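Local coordinates for uncharacterized protein (Leptospirillum rubarum, PDB 3O2I), which is of unknown function, belongs to a family of uncharacterised proteins, and forms a two-chain assembly in which a beta-sheet continues across the subunit interface, at residues Met27-Leu32 with Arg42-His47. Numbering follows the deposited sequence.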
HETATM    1  N   MSE B  27      11.987   4.277   1.368  1.00 43.41           N
HETATM    2  CA  MSE B  27      11.058   3.973   2.452  1.00 41.06           C
HETATM    3  C   MSE B  27      10.321   2.653   2.300  1.00 43.43           C
HETATM    4  O   MSE B  27      10.160   2.136   1.200  1.00 45.80           O
HETATM    5  CB  MSE B  27      10.046   5.106   2.623  1.00 39.83           C
HETATM    6  CG  MSE B  27      10.650   6.369   3.213  1.00 45.66           C
HETATM    7 SE   MSE B  27       9.300   7.534   3.970  0.76 70.79          SE
HETATM    8  CE  MSE B  27       9.673   7.230   5.886  1.00 38.22           C
ATOM      9  N   HIS B  28       9.866   2.116   3.426  1.00 37.60           N
ATOM     10  CA  HIS B  28       9.122   0.869   3.422  1.00 34.10           C
ATOM     11  C   HIS B  28       7.751   1.019   4.073  1.00 31.30           C
ATOM     12  O   HIS B  28       7.570   1.806   5.002  1.00 35.87           O
ATOM     13  CB  HIS B  28       9.946  -0.222   4.097  1.00 38.70           C
ATOM     14  CG  HIS B  28      11.200  -0.551   3.355  1.00 39.84           C
ATOM     15  ND1 HIS B  28      11.270  -1.573   2.429  1.00 36.04           N
ATOM     16  CD2 HIS B  28      12.424   0.033   3.368  1.00 34.26           C
ATOM     17  CE1 HIS B  28      12.488  -1.616   1.920  1.00 38.22           C
ATOM     18  NE2 HIS B  28      13.209  -0.654   2.475  1.00 40.61           N
ATOM     19  N   ILE B  29       6.795   0.246   3.573  1.00 25.44           N
ATOM     20  CA  ILE B  29       5.399   0.342   3.985  1.00 17.48           C
ATOM     21  C   ILE B  29       4.984  -0.817   4.890  1.00 26.90           C
ATOM     22  O   ILE B  29       5.183  -1.984   4.533  1.00 23.54           O
ATOM     23  CB  ILE B  29       4.481   0.316   2.726  1.00 18.42           C
ATOM     24  CG1 ILE B  29       4.896   1.434   1.740  1.00 16.00           C
ATOM     25  CG2 ILE B  29       3.025   0.404   3.130  1.00 18.95           C
ATOM     26  CD1 ILE B  29       4.125   1.416   0.402  1.00 18.55           C
ATOM     27  N   TYR B  30       4.383  -0.492   6.037  1.00 25.85           N
ATOM     28  CA  TYR B  30       3.879  -1.492   6.974  1.00 27.42           C
ATOM     29  C   TYR B  30       2.386  -1.306   7.195  1.00 30.40           C
ATOM     30  O   TYR B  30       1.944  -0.298   7.746  1.00 36.35           O
ATOM     31  CB  TYR B  30       4.678  -1.465   8.301  1.00 28.30           C
ATOM     32  CG  TYR B  30       6.102  -1.834   8.025  1.00 28.75           C
ATOM     33  CD1 TYR B  30       6.525  -3.150   8.107  1.00 30.40           C
ATOM     34  CD2 TYR B  30       7.006  -0.881   7.593  1.00 21.52           C
ATOM     35  CE1 TYR B  30       7.819  -3.499   7.787  1.00 23.13           C
ATOM     36  CE2 TYR B  30       8.299  -1.219   7.285  1.00 25.26           C
ATOM     37  CZ  TYR B  30       8.694  -2.530   7.372  1.00 25.04           C
ATOM     38  OH  TYR B  30       9.976  -2.866   7.043  1.00 34.85           O
ATOM     39  N   GLU B  31       1.613  -2.289   6.748  1.00 22.25           N
ATOM     40  CA  GLU B  31       0.171  -2.231   6.884  1.00 23.18           C
ATOM     41  C   GLU B  31      -0.378  -3.116   8.013  1.00 24.98           C
ATOM     42  O   GLU B  31       0.041  -4.259   8.182  1.00 22.71           O
ATOM     43  CB  GLU B  31      -0.490  -2.618   5.568  1.00 24.79           C
ATOM     44  CG  GLU B  31      -1.993  -2.497   5.575  1.00 17.83           C
ATOM     45  CD  GLU B  31      -2.617  -3.035   4.287  1.00 24.91           C
ATOM     46  OE1 GLU B  31      -1.900  -3.698   3.510  1.00 25.64           O
ATOM     47  OE2 GLU B  31      -3.818  -2.783   4.057  1.00 27.07           O
ATOM     48  N   LEU B  32      -1.339  -2.571   8.755  1.00 25.27           N
ATOM     49  CA  LEU B  32      -2.071  -3.306   9.786  1.00 25.08           C
ATOM     50  C   LEU B  32      -3.533  -3.373   9.386  1.00 27.45           C
ATOM     51  O   LEU B  32      -4.155  -2.348   9.075  1.00 29.47           O
ATOM     52  CB  LEU B  32      -1.945  -2.600  11.137  1.00 20.82           C
ATOM     53  CG  LEU B  32      -0.550  -2.470  11.751  1.00 29.75           C
ATOM     54  CD1 LEU B  32      -0.546  -1.452  12.876  1.00 30.52           C
ATOM     55  CD2 LEU B  32      -0.039  -3.805  12.249  1.00 35.58           C
ATOM     56  N   ARG B  42      -7.852  -0.406   7.578  1.00 37.89           N
ATOM     57  CA  ARG B  42      -6.515  -0.513   7.021  1.00 35.42           C
ATOM     58  C   ARG B  42      -5.651   0.674   7.445  1.00 35.69           C
ATOM     59  O   ARG B  42      -5.996   1.829   7.205  1.00 33.60           O
ATOM     60  CB  ARG B  42      -6.562  -0.650   5.491  1.00 38.61           C
ATOM     61  CG  ARG B  42      -6.902  -2.061   5.029  1.00 37.91           C
ATOM     62  CD  ARG B  42      -7.140  -2.171   3.526  1.00 41.83           C
ATOM     63  NE  ARG B  42      -7.646  -3.500   3.204  1.00 50.89           N
ATOM     64  CZ  ARG B  42      -6.880  -4.551   2.914  1.00 57.60           C
ATOM     65  NH1 ARG B  42      -7.441  -5.729   2.653  1.00 53.17           N
ATOM     66  NH2 ARG B  42      -5.555  -4.432   2.875  1.00 57.09           N
ATOM     67  N   ILE B  43      -4.537   0.369   8.101  1.00 35.01           N
ATOM     68  CA  ILE B  43      -3.594   1.387   8.534  1.00 33.32           C
ATOM     69  C   ILE B  43      -2.301   1.161   7.787  1.00 28.81           C
ATOM     70  O   ILE B  43      -1.746   0.062   7.806  1.00 28.74           O
ATOM     71  CB  ILE B  43      -3.275   1.288  10.035  1.00 36.69           C
ATOM     72  CG1 ILE B  43      -4.551   1.161  10.862  1.00 44.48           C
ATOM     73  CG2 ILE B  43      -2.447   2.491  10.479  1.00 28.70           C
ATOM     74  CD1 ILE B  43      -5.121   2.486  11.306  1.00 54.91           C
ATOM     75  N   TYR B  44      -1.822   2.207   7.133  1.00 24.98           N
ATOM     76  CA  TYR B  44      -0.574   2.130   6.384  1.00 26.62           C
ATOM     77  C   TYR B  44       0.459   2.978   7.083  1.00 28.12           C
ATOM     78  O   TYR B  44       0.287   4.191   7.196  1.00 32.32           O
ATOM     79  CB  TYR B  44      -0.779   2.638   4.939  1.00 19.96           C
ATOM     80  CG  TYR B  44      -1.756   1.794   4.151  1.00 20.61           C
ATOM     81  CD1 TYR B  44      -1.334   0.637   3.510  1.00 18.34           C
ATOM     82  CD2 TYR B  44      -3.098   2.140   4.067  1.00 22.35           C
ATOM     83  CE1 TYR B  44      -2.219  -0.151   2.798  1.00 18.13           C
ATOM     84  CE2 TYR B  44      -3.995   1.360   3.341  1.00 19.46           C
ATOM     85  CZ  TYR B  44      -3.546   0.216   2.716  1.00 20.81           C
ATOM     86  OH  TYR B  44      -4.420  -0.569   1.993  1.00 28.60           O
ATOM     87  N   LEU B  45       1.533   2.344   7.545  1.00 26.84           N
ATOM     88  CA  LEU B  45       2.636   3.057   8.191  1.00 24.05           C
ATOM     89  C   LEU B  45       3.883   3.043   7.314  1.00 27.96           C
ATOM     90  O   LEU B  45       4.143   2.084   6.599  1.00 38.85           O
ATOM     91  CB  LEU B  45       2.977   2.417   9.531  1.00 25.36           C
ATOM     92  CG  LEU B  45       1.852   2.283  10.559  1.00 32.51           C
ATOM     93  CD1 LEU B  45       2.429   1.723  11.860  1.00 35.04           C
ATOM     94  CD2 LEU B  45       1.184   3.616  10.810  1.00 34.27           C
ATOM     95  N   LEU B  46       4.664   4.107   7.398  1.00 23.74           N
ATOM     96  CA  LEU B  46       5.890   4.228   6.628  1.00 30.29           C
ATOM     97  C   LEU B  46       7.077   4.243   7.555  1.00 32.45           C
ATOM     98  O   LEU B  46       7.004   4.814   8.638  1.00 40.77           O
ATOM     99  CB  LEU B  46       5.889   5.548   5.848  1.00 32.48           C
ATOM    100  CG  LEU B  46       5.206   5.620   4.492  1.00 36.85           C
ATOM    101  CD1 LEU B  46       4.338   4.397   4.265  1.00 27.41           C
ATOM    102  CD2 LEU B  46       4.424   6.931   4.352  1.00 38.59           C
ATOM    103  N   HIS B  47       8.175   3.635   7.125  1.00 33.87           N
ATOM    104  CA  HIS B  47       9.440   3.760   7.847  1.00 37.68           C
ATOM    105  C   HIS B  47      10.600   3.846   6.861  1.00 37.85           C
ATOM    106  O   HIS B  47      10.565   3.225   5.801  1.00 41.20           O
ATOM    107  CB  HIS B  47       9.655   2.583   8.798  1.00 35.64           C
ATOM    108  CG  HIS B  47      10.586   2.888   9.926  1.00 39.90           C
ATOM    109  ND1 HIS B  47      11.946   3.036   9.750  1.00 47.36           N
ATOM    110  CD2 HIS B  47      10.354   3.084  11.247  1.00 43.20           C
ATOM    111  CE1 HIS B  47      12.511   3.311  10.913  1.00 45.55           C
ATOM    112  NE2 HIS B  47      11.566   3.356  11.836  1.00 43.03           N
TER
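Glu-31 and Tyr-44 face each other as a non-hydrogen-bonded pair of an antiparallel beta hairpin, their side chains side by side and pointing the same way. The glutamate, with CG anti to its backbone N (chi1 -176°) and the chain extended beyond, runs along the tyrosine ring, and its carboxylate plane is turned 27° from that of the ring; CD comes within 3.3 Å of Tyr-44 CE1. The extended Arg-42 chain passes alongside the same carboxylate, CG 3.3 Å from Glu-31 OE2, then turns NH2 onto OE2 in a 2.7 Å salt bridge on the syn side, the carboxylate and guanidinium planes 50° apart. With an alanine in place of Glu-31, the Arg-42 guanidinium is likely to lose this carboxylate mate and the Tyr-44 ring the chain lying beside it. Farther along the same face, Ile-29 lies beside Leu-46, CG1 against CD1 at 3.9 Å, while its CG2 meets the edge of the Tyr-44 ring. Selenomethionine Met-27 bends at chi3, bringing CE over the His-47 backbone, 3.6 Å from its C, and near Leu-46 CB. On the other face, the CB atoms of Tyr-30 and Leu-45 pack together, as do those of Leu-32 and Ile-43, the latter 4.3 Å apart. Paired backbone hydrogen bonds tie His-28 to His-47, Tyr-30 to Leu-45 and Leu-32 to Ile-43. Leu-32 packs on Phe-56 and Leu-60 of helix 53-63, and Leu-45 on Leu-83 of helix 72-87, while the Tyr-30 hydroxyl hydrogen-bonds to Trp-51 N, and His-47 ND1 and NE2 to Glu-49 N and His-87 O. Strand 41-47 is flanked on its far side by strand 90-91, and strand 28-35 pairs in parallel with a strand of the second subunit, carrying the sheet across the dimer interface.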